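Local coordinates for luciferase-like monooxygenase (Streptomyces bottropensis, PDB 7BIP), which probably acts as a monooxygenase that adds oxygen to an aromatic polyketide intermediate during rishirilide biosynthesis, at residues Leu31-Gly36 and Ala66-Val71; Tyr46-Gly51 and Ala110-Glu115; Thr83-Leu88 and His153-Val158; His169-Val174 and Lys222-Asp227. All coordinates share one frame; numbering follows the deposited sequence.

All four contacts belong to one luciferase-like TIM barrel. Contacts 1 and 4 lie at the entrances to parallel strands, their nearest atoms about 9 Å apart. Contact 2 and the 83-88 side of contact 3 use connections leaving the strands at the other end, where enzymes of this fold usually keep their active site; 153-158 belongs to a hairpin before strand 171-175. Contacts 2 and 4 lie on opposite sides of the chain's centre, their centres about 27 Å apart. Contacts 2 and 3 also meet across the dimer: Lys87 and Val158 pack on Tyr46 and Phe47 of the second subunit. Contact 1 reaches that subunit through Ala66 and Arg67. A bound calcium ion lies about 13 Å from the Val158 side chain.

Contact 1 of 4, residues Leu31-Gly36 and Ala66-Val71; sequences LADELG and ARTRRV. With EDO (1,2-ethanediol), chain F.
The Arg70 guanidinium presents its edge to the backbone carbonyl of Asp33: NE (2.9 Å) and NH2 (3.1 Å) both donate to Asp33 O, in the guanidinium plane and in the carbonyl plane. The Arg69 guanidinium has 1,2-ethanediol O2 at its edge, held by a weak bond from NE. Between them the Asp33 carboxylate faces the loop backbone. Its OD1 takes Arg70 N (2.9 Å) on the syn lone pair and Val71 N (3.0 Å) nearly along the C-O bond, while OD2 takes Arg69 N at 2.8 Å, 35° out of the carboxylate plane. A water joins OD2 to Arg67 O. Thr68 CG2 rests on Asp33 CB, and Ala32 touches Val71. Replacing Asp33 by an alanine removes the carboxylate and would probably leave the N-H groups of Arg69, Arg70 and Val71 without their shared acceptor. Gly36 ends helix 18-35 in a Schellman motif, and the carboxylate ties this helix to the turn between helix 57-67 and strand 72-78, a join of neighbouring beta-alpha units in a TIM barrel.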
loop_
_atom_site.group_PDB
_atom_site.type_symbol
_atom_site.label_atom_id
_atom_site.label_comp_id
_atom_site.label_asym_id
_atom_site.label_seq_id
_atom_site.Cartn_x
_atom_site.Cartn_y
_atom_site.Cartn_z
ATOM N N LEU A 31 -16.941 -2.672 -10.841
ATOM C CA LEU A 31 -18.388 -2.617 -11.012
ATOM C C LEU A 31 -18.995 -1.457 -10.231
ATOM O O LEU A 31 -19.931 -0.804 -10.707
ATOM C CB LEU A 31 -19.003 -3.954 -10.599
ATOM C CG LEU A 31 -20.468 -4.156 -10.982
ATOM C CD1 LEU A 31 -20.617 -4.270 -12.502
ATOM C CD2 LEU A 31 -21.017 -5.407 -10.300
ATOM N N ALA A 32 -18.482 -1.175 -9.028
ATOM C CA ALA A 32 -18.928 0.013 -8.299
ATOM C C ALA A 32 -18.721 1.274 -9.137
ATOM O O ALA A 32 -19.604 2.140 -9.223
ATOM C CB ALA A 32 -18.171 0.118 -6.970
ATOM N N ASP A 33 -17.543 1.393 -9.746
ATOM C CA ASP A 33 -17.241 2.507 -10.645
ATOM C C ASP A 33 -18.248 2.585 -11.792
ATOM O O ASP A 33 -18.842 3.637 -12.049
ATOM C CB ASP A 33 -15.816 2.327 -11.175
ATOM C CG ASP A 33 -15.145 3.633 -11.565
ATOM O OD1 ASP A 33 -15.364 4.647 -10.879
ATOM O OD2 ASP A 33 -14.371 3.619 -12.545
ATOM N N GLU A 34 -18.463 1.466 -12.479
ATOM C CA GLU A 34 -19.298 1.459 -13.677
ATOM C C GLU A 34 -20.753 1.764 -13.347
ATOM O O GLU A 34 -21.424 2.483 -14.095
ATOM C CB GLU A 34 -19.196 0.105 -14.373
ATOM C CG GLU A 34 -17.796 -0.251 -14.862
ATOM C CD GLU A 34 -17.638 -1.738 -15.165
ATOM O OE1 GLU A 34 -18.656 -2.469 -15.141
ATOM O OE2 GLU A 34 -16.496 -2.171 -15.435
ATOM N N LEU A 35 -21.250 1.233 -12.227
ATOM C CA LEU A 35 -22.670 1.332 -11.902
ATOM C C LEU A 35 -23.038 2.631 -11.200
ATOM O O LEU A 35 -24.230 2.885 -11.014
ATOM C CB LEU A 35 -23.105 0.145 -11.029
ATOM C CG LEU A 35 -23.070 -1.242 -11.680
ATOM C CD1 LEU A 35 -23.457 -2.316 -10.671
ATOM C CD2 LEU A 35 -24.002 -1.280 -12.890
ATOM N N GLY A 36 -22.065 3.451 -10.809
ATOM C CA GLY A 36 -22.370 4.745 -10.228
ATOM C C GLY A 36 -22.442 4.784 -8.720
ATOM O O GLY A 36 -23.042 5.714 -8.169
ATOM N N ALA A 66 -6.450 2.549 -8.983
ATOM C CA ALA A 66 -5.858 2.454 -10.306
ATOM C C ALA A 66 -6.803 1.812 -11.317
ATOM O O ALA A 66 -6.680 2.076 -12.518
ATOM C CB ALA A 66 -4.543 1.679 -10.219
ATOM N N ARG A 67 -7.731 0.964 -10.857
ATOM C CA ARG A 67 -8.714 0.330 -11.734
ATOM C C ARG A 67 -9.955 1.184 -11.992
ATOM O O ARG A 67 -10.796 0.782 -12.811
ATOM C CB ARG A 67 -9.161 -1.017 -11.139
ATOM C CG ARG A 67 -8.070 -2.098 -11.077
ATOM C CD ARG A 67 -7.820 -2.708 -12.449
ATOM N NE ARG A 67 -6.926 -3.860 -12.358
ATOM C CZ ARG A 67 -7.312 -5.079 -11.994
ATOM N NH1 ARG A 67 -8.588 -5.315 -11.702
ATOM N NH2 ARG A 67 -6.425 -6.071 -11.925
ATOM N N THR A 68 -10.097 2.343 -11.340
ATOM C CA THR A 68 -11.342 3.099 -11.368
ATOM C C THR A 68 -11.069 4.561 -11.693
ATOM O O THR A 68 -9.929 5.035 -11.664
ATOM C CB THR A 68 -12.085 2.990 -10.027
ATOM O OG1 THR A 68 -11.214 3.409 -8.966
ATOM C CG2 THR A 68 -12.533 1.533 -9.752
ATOM N N ARG A 69 -12.142 5.291 -12.010
ATOM C CA ARG A 69 -12.006 6.704 -12.332
ATOM C C ARG A 69 -12.822 7.639 -11.452
ATOM O O ARG A 69 -12.395 8.777 -11.248
ATOM C CB ARG A 69 -12.387 6.952 -13.800
ATOM C CG ARG A 69 -11.439 6.307 -14.802
ATOM C CD ARG A 69 -11.970 6.413 -16.226
ATOM N NE ARG A 69 -11.951 5.125 -16.914
ATOM C CZ ARG A 69 -12.674 4.840 -17.993
ATOM N NH1 ARG A 69 -12.593 3.638 -18.549
ATOM N NH2 ARG A 69 -13.482 5.755 -18.513
ATOM N N ARG A 70 -13.976 7.212 -10.928
ATOM C CA ARG A 70 -14.822 8.189 -10.238
ATOM C C ARG A 70 -15.206 7.795 -8.815
ATOM O O ARG A 70 -15.427 8.670 -7.967
ATOM C CB ARG A 70 -16.085 8.465 -11.057
ATOM C CG ARG A 70 -16.960 7.264 -11.296
ATOM C CD ARG A 70 -18.283 7.688 -11.916
ATOM N NE ARG A 70 -19.115 6.542 -12.271
ATOM C CZ ARG A 70 -20.148 6.607 -13.106
ATOM N NH1 ARG A 70 -20.472 7.767 -13.668
ATOM N NH2 ARG A 70 -20.859 5.517 -13.378
ATOM N N VAL A 71 -15.297 6.493 -8.538
ATOM C CA VAL A 71 -15.662 6.040 -7.204
ATOM C C VAL A 71 -14.645 6.550 -6.174
ATOM O O VAL A 71 -13.433 6.575 -6.422
ATOM C CB VAL A 71 -15.767 4.502 -7.240
ATOM C CG1 VAL A 71 -14.384 3.830 -7.265
ATOM C CG2 VAL A 71 -16.640 3.972 -6.158
HETATM C C1 EDO F . -7.423 3.663 -15.542
HETATM O O1 EDO F . -7.147 5.006 -15.954
HETATM C C2 EDO F . -8.756 3.642 -14.810
HETATM O O2 EDO F . -9.726 2.996 -15.635
HETATM O O HOH W 1 -13.513 1.035 -13.611
#

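Contact 2 of 4, residues Tyr46-Gly51 and Ala110-Glu115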
loop_
_atom_site.group_PDB
_atom_site.type_symbol
_atom_site.label_atom_id
_atom_site.label_comp_id
_atom_site.label_asym_id
_atom_site.label_seq_id
_atom_site.Cartn_x
_atom_site.Cartn_y
_atom_site.Cartn_z
ATOM N N TYR A 46 -5.896 -8.266 11.298
ATOM C CA TYR A 46 -4.754 -9.175 11.258
ATOM C C TYR A 46 -5.110 -10.564 11.778
ATOM O O TYR A 46 -5.843 -10.700 12.763
ATOM C CB TYR A 46 -3.579 -8.628 12.084
ATOM C CG TYR A 46 -3.135 -7.258 11.651
ATOM C CD1 TYR A 46 -2.070 -7.094 10.772
ATOM C CD2 TYR A 46 -3.790 -6.123 12.113
ATOM C CE1 TYR A 46 -1.665 -5.818 10.368
ATOM C CE2 TYR A 46 -3.397 -4.856 11.726
ATOM C CZ TYR A 46 -2.337 -4.710 10.853
ATOM O OH TYR A 46 -1.957 -3.440 10.474
ATOM N N PHE A 47 -4.585 -11.587 11.090
ATOM C CA PHE A 47 -4.382 -12.959 11.580
ATOM C C PHE A 47 -5.574 -13.902 11.467
ATOM O O PHE A 47 -5.380 -15.117 11.382
ATOM C CB PHE A 47 -3.934 -12.990 13.049
ATOM C CG PHE A 47 -2.817 -12.059 13.372
ATOM C CD1 PHE A 47 -1.728 -11.921 12.526
ATOM C CD2 PHE A 47 -2.861 -11.314 14.533
ATOM C CE1 PHE A 47 -0.708 -11.051 12.831
ATOM C CE2 PHE A 47 -1.844 -10.455 14.851
ATOM C CZ PHE A 47 -0.761 -10.317 13.998
ATOM N N HIS A 48 -6.796 -13.386 11.502
ATOM C CA HIS A 48 -7.974 -14.234 11.597
ATOM C C HIS A 48 -8.768 -14.161 10.302
ATOM O O HIS A 48 -8.658 -13.197 9.545
ATOM C CB HIS A 48 -8.861 -13.807 12.769
ATOM C CG HIS A 48 -8.195 -13.936 14.103
ATOM N ND1 HIS A 48 -8.007 -15.152 14.723
ATOM C CD2 HIS A 48 -7.670 -13.003 14.933
ATOM C CE1 HIS A 48 -7.393 -14.963 15.879
ATOM N NE2 HIS A 48 -7.179 -13.669 16.030
ATOM N N GLU A 49 -9.587 -15.188 10.061
ATOM C CA GLU A 49 -10.481 -15.137 8.908
ATOM C C GLU A 49 -11.368 -13.898 8.944
ATOM O O GLU A 49 -11.742 -13.371 7.886
ATOM C CB GLU A 49 -11.322 -16.414 8.841
ATOM C CG GLU A 49 -10.505 -17.634 8.471
ATOM C CD GLU A 49 -10.948 -18.892 9.194
ATOM O OE1 GLU A 49 -12.157 -19.213 9.167
ATOM O OE2 GLU A 49 -10.079 -19.555 9.800
ATOM N N TYR A 50 -11.707 -13.412 10.140
ATOM C CA TYR A 50 -12.403 -12.140 10.290
ATOM C C TYR A 50 -11.490 -10.967 9.933
ATOM O O TYR A 50 -10.751 -10.459 10.784
ATOM C CB TYR A 50 -12.936 -11.995 11.723
ATOM C CG TYR A 50 -13.764 -10.753 11.979
ATOM C CD1 TYR A 50 -15.090 -10.674 11.567
ATOM C CD2 TYR A 50 -13.215 -9.659 12.641
ATOM C CE1 TYR A 50 -15.846 -9.533 11.814
ATOM C CE2 TYR A 50 -13.959 -8.520 12.890
ATOM C CZ TYR A 50 -15.271 -8.462 12.478
ATOM O OH TYR A 50 -15.999 -7.322 12.727
ATOM N N GLY A 51 -11.519 -10.541 8.670
ATOM C CA GLY A 51 -10.806 -9.360 8.230
ATOM C C GLY A 51 -9.366 -9.576 7.813
ATOM O O GLY A 51 -8.772 -8.664 7.221
ATOM N N ALA A 110 -8.825 -0.409 17.582
ATOM C CA ALA A 110 -8.716 -1.852 17.500
ATOM C C ALA A 110 -9.472 -2.494 18.660
ATOM O O ALA A 110 -9.687 -1.885 19.712
ATOM C CB ALA A 110 -7.250 -2.282 17.519
ATOM N N PHE A 111 -9.869 -3.748 18.462
ATOM C CA PHE A 111 -10.515 -4.471 19.549
ATOM C C PHE A 111 -10.193 -5.958 19.609
ATOM O O PHE A 111 -10.530 -6.586 20.617
ATOM C CB PHE A 111 -12.039 -4.294 19.475
ATOM C CG PHE A 111 -12.676 -4.965 18.291
ATOM C CD1 PHE A 111 -13.328 -6.182 18.437
ATOM C CD2 PHE A 111 -12.635 -4.373 17.038
ATOM C CE1 PHE A 111 -13.919 -6.801 17.349
ATOM C CE2 PHE A 111 -13.226 -4.989 15.942
ATOM C CZ PHE A 111 -13.866 -6.204 16.098
ATOM N N LEU A 112 -9.563 -6.545 18.597
ATOM C CA LEU A 112 -9.239 -7.965 18.649
ATOM C C LEU A 112 -8.057 -8.173 19.585
ATOM O O LEU A 112 -6.999 -7.573 19.367
ATOM C CB LEU A 112 -8.919 -8.501 17.262
ATOM C CG LEU A 112 -10.062 -8.482 16.240
ATOM C CD1 LEU A 112 -9.607 -9.065 14.903
ATOM C CD2 LEU A 112 -11.265 -9.232 16.778
ATOM N N PRO A 113 -8.185 -8.996 20.626
ATOM C CA PRO A 113 -7.076 -9.124 21.589
ATOM C C PRO A 113 -5.787 -9.643 20.973
ATOM O O PRO A 113 -4.703 -9.177 21.345
ATOM C CB PRO A 113 -7.643 -10.085 22.642
ATOM C CG PRO A 113 -9.133 -9.900 22.543
ATOM C CD PRO A 113 -9.399 -9.698 21.079
ATOM N N ASP A 114 -5.869 -10.576 20.019
ATOM C CA ASP A 114 -4.648 -11.092 19.407
ATOM C C ASP A 114 -3.891 -10.018 18.635
ATOM O O ASP A 114 -2.663 -10.098 18.513
ATOM C CB ASP A 114 -4.968 -12.264 18.482
ATOM C CG ASP A 114 -5.438 -13.487 19.242
ATOM O OD1 ASP A 114 -5.915 -14.442 18.600
ATOM O OD2 ASP A 114 -5.336 -13.484 20.486
ATOM N N GLU A 115 -4.593 -9.028 18.073
ATOM C CA GLU A 115 -3.887 -7.933 17.412
ATOM C C GLU A 115 -3.042 -7.154 18.408
ATOM O O GLU A 115 -1.867 -6.876 18.150
ATOM C CB GLU A 115 -4.871 -7.009 16.687
ATOM C CG GLU A 115 -5.586 -7.682 15.519
ATOM C CD GLU A 115 -6.669 -6.823 14.883
ATOM O OE1 GLU A 115 -7.088 -5.813 15.499
ATOM O OE2 GLU A 115 -7.123 -7.184 13.772
#
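Tyr50 lays its ring beside Phe111 and Leu112. Its CE2 meets Phe111 CZ at 4.0 Å, the two side chains crossing at about a right angle, and Leu112 CD1 reaches the Tyr50 ring edge, 4.3 Å from CD2. With Tyr50 CG swung opposite its backbone N (chi1 -176°), the ring extends toward the facing loop. The polar half of the contact comes from the first turn of helix 113-119. Glu115, its chain extended beyond CG, brings OE2 within 3.0 Å of Tyr46 N on the anti side of the carboxylate, 28° out of its plane. His45 ND1 bonds to the same oxygen, so the Tyr46 backbone N-H and the His45 side chain both grip this buried acid. The Tyr46 ring stands almost upright to the carboxylate (84°), with OE2 at its edge, while its hydroxyl bonds to Glu44. His48 NE2 makes a weak, bent bond to Asp114 OD1 (3.0 Å), the carboxylate meeting the ring at its edge. Phe47 points its own edge at Asp114 O, 3.8 Å from CE2, and has Tyr46 CB over the centre of one face. Around this core, helix 240-262 packs on His48 and Tyr50, Phe119 of helix 113-119 meets Tyr46 edge-to-face, and Phe47 touches Met160 of the second subunit; the contact thereby joins the loops leaving strands 39-42 and 103-107.

Contact 3 of 4, residues Thr83-Leu88 and His153-Val158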
loop_
_atom_site.group_PDB
_atom_site.type_symbol
_atom_site.label_atom_id
_atom_site.label_comp_id
_atom_site.label_asym_id
_atom_site.label_seq_id
_atom_site.Cartn_x
_atom_site.Cartn_y
_atom_site.Cartn_z
ATOM N N THR A 83 0.498 1.454 13.845
ATOM C CA THR A 83 1.441 1.950 12.874
ATOM C C THR A 83 2.126 3.171 13.471
ATOM O O THR A 83 1.901 3.537 14.630
ATOM C CB THR A 83 0.743 2.227 11.538
ATOM O OG1 THR A 83 1.709 2.594 10.544
ATOM C CG2 THR A 83 -0.309 3.327 11.685
ATOM N N HIS A 84 3.003 3.760 12.693
ATOM C CA HIS A 84 3.662 5.009 13.017
ATOM C C HIS A 84 3.035 6.132 12.202
ATOM O O HIS A 84 2.814 5.964 10.997
ATOM C CB HIS A 84 5.149 4.905 12.684
ATOM C CG HIS A 84 5.987 5.989 13.279
ATOM N ND1 HIS A 84 5.882 7.308 12.898
ATOM C CD2 HIS A 84 6.970 5.939 14.211
ATOM C CE1 HIS A 84 6.745 8.032 13.589
ATOM N NE2 HIS A 84 7.427 7.225 14.381
ATOM N N PRO A 85 2.734 7.285 12.806
ATOM C CA PRO A 85 2.048 8.343 12.037
ATOM C C PRO A 85 2.820 8.822 10.821
ATOM O O PRO A 85 2.194 9.253 9.846
ATOM C CB PRO A 85 1.866 9.476 13.058
ATOM C CG PRO A 85 2.778 9.145 14.184
ATOM C CD PRO A 85 2.915 7.656 14.219
ATOM N N LEU A 86 4.158 8.783 10.843
ATOM C CA LEU A 86 4.911 9.165 9.651
ATOM C C LEU A 86 4.561 8.256 8.482
ATOM O O LEU A 86 4.388 8.714 7.347
ATOM C CB LEU A 86 6.414 9.099 9.926
ATOM C CG LEU A 86 7.001 10.153 10.865
ATOM C CD1 LEU A 86 8.447 9.784 11.202
ATOM C CD2 LEU A 86 6.922 11.543 10.247
ATOM N N LYS A 87 4.485 6.956 8.745
ATOM C CA LYS A 87 4.174 5.988 7.699
ATOM C C LYS A 87 2.728 6.106 7.249
ATOM O O LYS A 87 2.438 6.047 6.048
ATOM C CB LYS A 87 4.434 4.588 8.233
ATOM C CG LYS A 87 5.869 4.345 8.563
ATOM C CD LYS A 87 6.663 4.267 7.311
ATOM C CE LYS A 87 6.240 3.044 6.534
ATOM N NZ LYS A 87 6.358 1.810 7.360
ATOM N N LEU A 88 1.811 6.231 8.209
ATOM C CA LEU A 88 0.400 6.345 7.877
ATOM C C LEU A 88 0.138 7.605 7.065
ATOM O O LEU A 88 -0.539 7.561 6.029
ATOM C CB LEU A 88 -0.430 6.341 9.158
ATOM C CG LEU A 88 -1.942 6.208 9.011
ATOM C CD1 LEU A 88 -2.314 5.029 8.107
ATOM C CD2 LEU A 88 -2.494 6.016 10.410
ATOM N N HIS A 153 5.352 8.962 19.960
ATOM C CA HIS A 153 6.374 9.240 18.959
ATOM C C HIS A 153 6.788 10.696 19.055
ATOM O O HIS A 153 5.945 11.565 19.284
ATOM C CB HIS A 153 5.857 8.933 17.548
ATOM C CG HIS A 153 5.299 7.553 17.406
ATOM N ND1 HIS A 153 3.946 7.288 17.398
ATOM C CD2 HIS A 153 5.920 6.353 17.309
ATOM C CE1 HIS A 153 3.757 5.985 17.282
ATOM N NE2 HIS A 153 4.938 5.397 17.222
ATOM N N ARG A 154 8.088 10.959 18.902
ATOM C CA ARG A 154 8.613 12.317 18.914
ATOM C C ARG A 154 9.465 12.534 17.673
ATOM O O ARG A 154 10.382 11.752 17.401
ATOM C CB ARG A 154 9.440 12.587 20.166
ATOM C CG ARG A 154 8.638 12.422 21.445
ATOM C CD ARG A 154 9.485 12.758 22.663
ATOM N NE ARG A 154 10.185 11.573 23.150
ATOM C CZ ARG A 154 11.456 11.558 23.529
ATOM N NH1 ARG A 154 12.175 12.670 23.486
ATOM N NH2 ARG A 154 12.003 10.430 23.954
ATOM N N PHE A 155 9.170 13.591 16.927
ATOM C CA PHE A 155 9.922 13.828 15.703
ATOM C C PHE A 155 9.733 15.279 15.298
ATOM O O PHE A 155 8.806 15.953 15.753
ATOM C CB PHE A 155 9.480 12.882 14.574
ATOM C CG PHE A 155 7.986 12.869 14.319
ATOM C CD1 PHE A 155 7.369 13.883 13.601
ATOM C CD2 PHE A 155 7.205 11.810 14.774
ATOM C CE1 PHE A 155 5.990 13.856 13.369
ATOM C CE2 PHE A 155 5.845 11.776 14.550
ATOM C CZ PHE A 155 5.232 12.808 13.844
ATOM N N GLY A 156 10.620 15.752 14.433
ATOM C CA GLY A 156 10.471 17.068 13.868
ATOM C C GLY A 156 11.508 18.045 14.375
ATOM O O GLY A 156 12.196 17.788 15.370
ATOM N N PRO A 157 11.627 19.210 13.710
ATOM C CA PRO A 157 10.772 19.611 12.583
ATOM C C PRO A 157 10.998 18.812 11.297
ATOM O O PRO A 157 12.142 18.644 10.856
ATOM C CB PRO A 157 11.138 21.084 12.368
ATOM C CG PRO A 157 12.504 21.240 12.962
ATOM C CD PRO A 157 12.564 20.278 14.110
ATOM N N VAL A 158 9.898 18.306 10.722
ATOM C CA VAL A 158 9.921 17.572 9.462
ATOM C C VAL A 158 8.736 18.038 8.629
ATOM O O VAL A 158 7.756 18.571 9.149
ATOM C CB VAL A 158 9.858 16.037 9.645
ATOM C CG1 VAL A 158 11.164 15.509 10.234
ATOM C CG2 VAL A 158 8.633 15.648 10.489
#
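The imidazoles of His84 and His153 press together obliquely, planes at 46° and centroids 4.1 Å apart; the closest approach is His84 CD2 to His153 CD2, 3.3 Å. Pro85 CD lies against the His153 ring, 3.4 Å from ND1. Phe155 completes the cluster: Leu86 CD2 sits over the centre of one face in a CH-pi contact, 4.0 Å from the centroid, while Pro85 CG reaches the ring edge. With CG between the backbone N and carbonyl carbon (chi1 52°), Phe155 turns its ring inward. His84 is held by an N-cap bond: Leu86 N donates to ND1 at 3.1 Å, within the ring plane, fixing the ring's rotation at the start of helix 85-98. A serine replacing His84 takes away the imidazole and would probably open a gap beside His153 and Phe155. Further out, Leu140 of helix 126-142 supports Phe155 and Leu86, and Phe119 of the second subunit meets His84 edge-to-face. Because ND1 accepts a hydrogen bond from a backbone N-H, His84 is probably neutral with its hydrogen on NE2.

Contact 4 of 4, residues His169-Val174 and Lys222-Asp227; sequences HPRILV and KPTEED
Arg171 and Asp227 carry the charged part of the contact. The salt bridge runs from Arg171 NH1 to Asp227 OD1 at the edge of the guanidinium, with the two planes 66° apart; the modelled separation, 2.4 Å, is implausibly short, so its exact geometry is doubtful. Glu226 contributes more loosely: its OE1 lies 3.9 Å from Arg171 NH2, well out of the guanidinium plane, a long charge pairing without a directed N-H, and its OE2 bonds to His38. The bend in the arginine chain at chi3 (-57°) turns the guanidinium across both acids. Packing adds to this. Glu226 CB lies 3.7 Å above one face of the guanidinium, offset toward the rim, while Arg171 CD touches Glu226 O at 3.5 Å. Leu173 sets CD2 3.7 Å from Asp227 O, an apolar methyl against the backbone. Hydrogen bonds inside 222-227 fix the Asp227 carboxylate and the backbone of the turn. Thr224 N donates to the anti lone pair of Asp227 OD2 (2.9 Å), Thr224 OG1 accepts from Glu226 N in an ST turn (3.2 Å), and Asp227 N returns to Thr224 O (3.0 Å). This compact turn precedes strand 228-236, and Arg171 stands at the entry of strand 171-175; strand 192-195 pairs in parallel with both, so the network reaches past it to join the entrances of its two flanking strands in the TIM barrel.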
loop_
_atom_site.group_PDB
_atom_site.type_symbol
_atom_site.label_atom_id
_atom_site.label_comp_id
_atom_site.label_asym_id
_atom_site.label_seq_id
_atom_site.Cartn_x
_atom_site.Cartn_y
_atom_site.Cartn_z
ATOM N N HIS A 169 -6.451 18.352 3.233
ATOM C CA HIS A 169 -6.098 16.940 3.287
ATOM C C HIS A 169 -7.376 16.142 3.065
ATOM O O HIS A 169 -8.465 16.731 3.026
ATOM C CB HIS A 169 -5.427 16.591 4.627
ATOM C CG HIS A 169 -6.182 17.054 5.834
ATOM N ND1 HIS A 169 -7.363 16.473 6.239
ATOM C CD2 HIS A 169 -5.909 18.024 6.740
ATOM C CE1 HIS A 169 -7.800 17.081 7.330
ATOM N NE2 HIS A 169 -6.930 18.020 7.659
ATOM N N PRO A 170 -7.295 14.826 2.867
ATOM C CA PRO A 170 -8.520 14.026 2.781
ATOM C C PRO A 170 -9.399 14.204 4.013
ATOM O O PRO A 170 -8.917 14.473 5.119
ATOM C CB PRO A 170 -7.994 12.594 2.677
ATOM C CG PRO A 170 -6.656 12.740 2.062
ATOM C CD PRO A 170 -6.093 13.992 2.670
ATOM N N ARG A 171 -10.707 14.061 3.802
ATOM C CA ARG A 171 -11.658 14.046 4.908
ATOM C C ARG A 171 -11.215 13.036 5.957
ATOM O O ARG A 171 -10.787 11.931 5.625
ATOM C CB ARG A 171 -13.054 13.679 4.395
ATOM C CG ARG A 171 -14.176 13.904 5.418
ATOM C CD ARG A 171 -15.511 13.361 4.904
ATOM N NE ARG A 171 -15.892 13.958 3.629
ATOM C CZ ARG A 171 -16.567 15.095 3.508
ATOM N NH1 ARG A 171 -16.934 15.764 4.595
ATOM N NH2 ARG A 171 -16.872 15.564 2.302
ATOM N N ILE A 172 -11.316 13.420 7.230
ATOM C CA ILE A 172 -10.990 12.539 8.347
ATOM C C ILE A 172 -12.294 12.125 9.019
ATOM O O ILE A 172 -13.100 12.980 9.399
ATOM C CB ILE A 172 -10.052 13.229 9.358
ATOM C CG1 ILE A 172 -8.669 13.479 8.747
ATOM C CG2 ILE A 172 -9.899 12.385 10.635
ATOM C CD1 ILE A 172 -7.753 14.311 9.665
ATOM N N LEU A 173 -12.506 10.817 9.158
ATOM C CA LEU A 173 -13.642 10.296 9.905
ATOM C C LEU A 173 -13.136 9.423 11.042
ATOM O O LEU A 173 -12.147 8.701 10.887
ATOM C CB LEU A 173 -14.588 9.488 9.006
ATOM C CG LEU A 173 -15.053 10.273 7.783
ATOM C CD1 LEU A 173 -14.232 9.843 6.581
ATOM C CD2 LEU A 173 -16.545 10.069 7.547
ATOM N N VAL A 174 -13.814 9.483 12.183
ATOM C CA VAL A 174 -13.422 8.730 13.369
ATOM C C VAL A 174 -14.499 7.693 13.643
ATOM O O VAL A 174 -15.678 8.035 13.795
ATOM C CB VAL A 174 -13.211 9.653 14.579
ATOM C CG1 VAL A 174 -13.044 8.831 15.843
ATOM C CG2 VAL A 174 -11.988 10.530 14.335
ATOM N N LYS A 222 -20.789 22.412 10.013
ATOM C CA LYS A 222 -22.012 21.854 9.451
ATOM C C LYS A 222 -21.702 20.517 8.795
ATOM O O LYS A 222 -21.151 20.494 7.685
ATOM C CB LYS A 222 -22.614 22.822 8.430
ATOM C CG LYS A 222 -24.034 22.490 8.014
ATOM C CD LYS A 222 -24.957 23.676 8.244
ATOM C CE LYS A 222 -26.364 23.218 8.581
ATOM N NZ LYS A 222 -26.492 22.882 10.024
ATOM N N PRO A 223 -22.033 19.386 9.417
ATOM C CA PRO A 223 -21.720 18.095 8.794
ATOM C C PRO A 223 -22.631 17.826 7.606
ATOM O O PRO A 223 -23.841 18.048 7.668
ATOM C CB PRO A 223 -21.956 17.079 9.922
ATOM C CG PRO A 223 -22.339 17.875 11.146
ATOM C CD PRO A 223 -22.769 19.229 10.680
ATOM N N THR A 224 -22.035 17.360 6.509
ATOM C CA THR A 224 -22.807 16.913 5.361
ATOM C C THR A 224 -23.056 15.412 5.472
ATOM O O THR A 224 -22.551 14.736 6.372
ATOM C CB THR A 224 -22.088 17.215 4.050
ATOM O OG1 THR A 224 -20.976 16.321 3.906
ATOM C CG2 THR A 224 -21.591 18.657 4.021
ATOM N N GLU A 225 -23.827 14.875 4.526
ATOM C CA GLU A 225 -24.086 13.442 4.533
ATOM C C GLU A 225 -22.820 12.626 4.304
ATOM O O GLU A 225 -22.789 11.446 4.666
ATOM C CB GLU A 225 -25.143 13.083 3.479
ATOM C CG GLU A 225 -24.797 13.507 2.069
ATOM C CD GLU A 225 -25.855 13.091 1.072
ATOM O OE1 GLU A 225 -25.720 13.419 -0.125
ATOM O OE2 GLU A 225 -26.825 12.427 1.480
ATOM N N GLU A 226 -21.768 13.225 3.743
ATOM C CA GLU A 226 -20.511 12.501 3.568
ATOM C C GLU A 226 -19.658 12.470 4.832
ATOM O O GLU A 226 -18.628 11.781 4.851
ATOM C CB GLU A 226 -19.716 13.099 2.405
ATOM C CG GLU A 226 -20.246 12.669 1.050
ATOM C CD GLU A 226 -19.559 13.358 -0.104
ATOM O OE1 GLU A 226 -19.662 14.600 -0.193
ATOM O OE2 GLU A 226 -18.926 12.658 -0.927
ATOM N N ASP A 227 -20.071 13.166 5.891
ATOM C CA ASP A 227 -19.350 13.168 7.157
ATOM C C ASP A 227 -19.829 12.088 8.114
ATOM O O ASP A 227 -19.277 11.964 9.209
ATOM C CB ASP A 227 -19.479 14.535 7.836
ATOM C CG ASP A 227 -18.673 15.600 7.137
ATOM O OD1 ASP A 227 -17.469 15.360 6.892
ATOM O OD2 ASP A 227 -19.238 16.669 6.823
#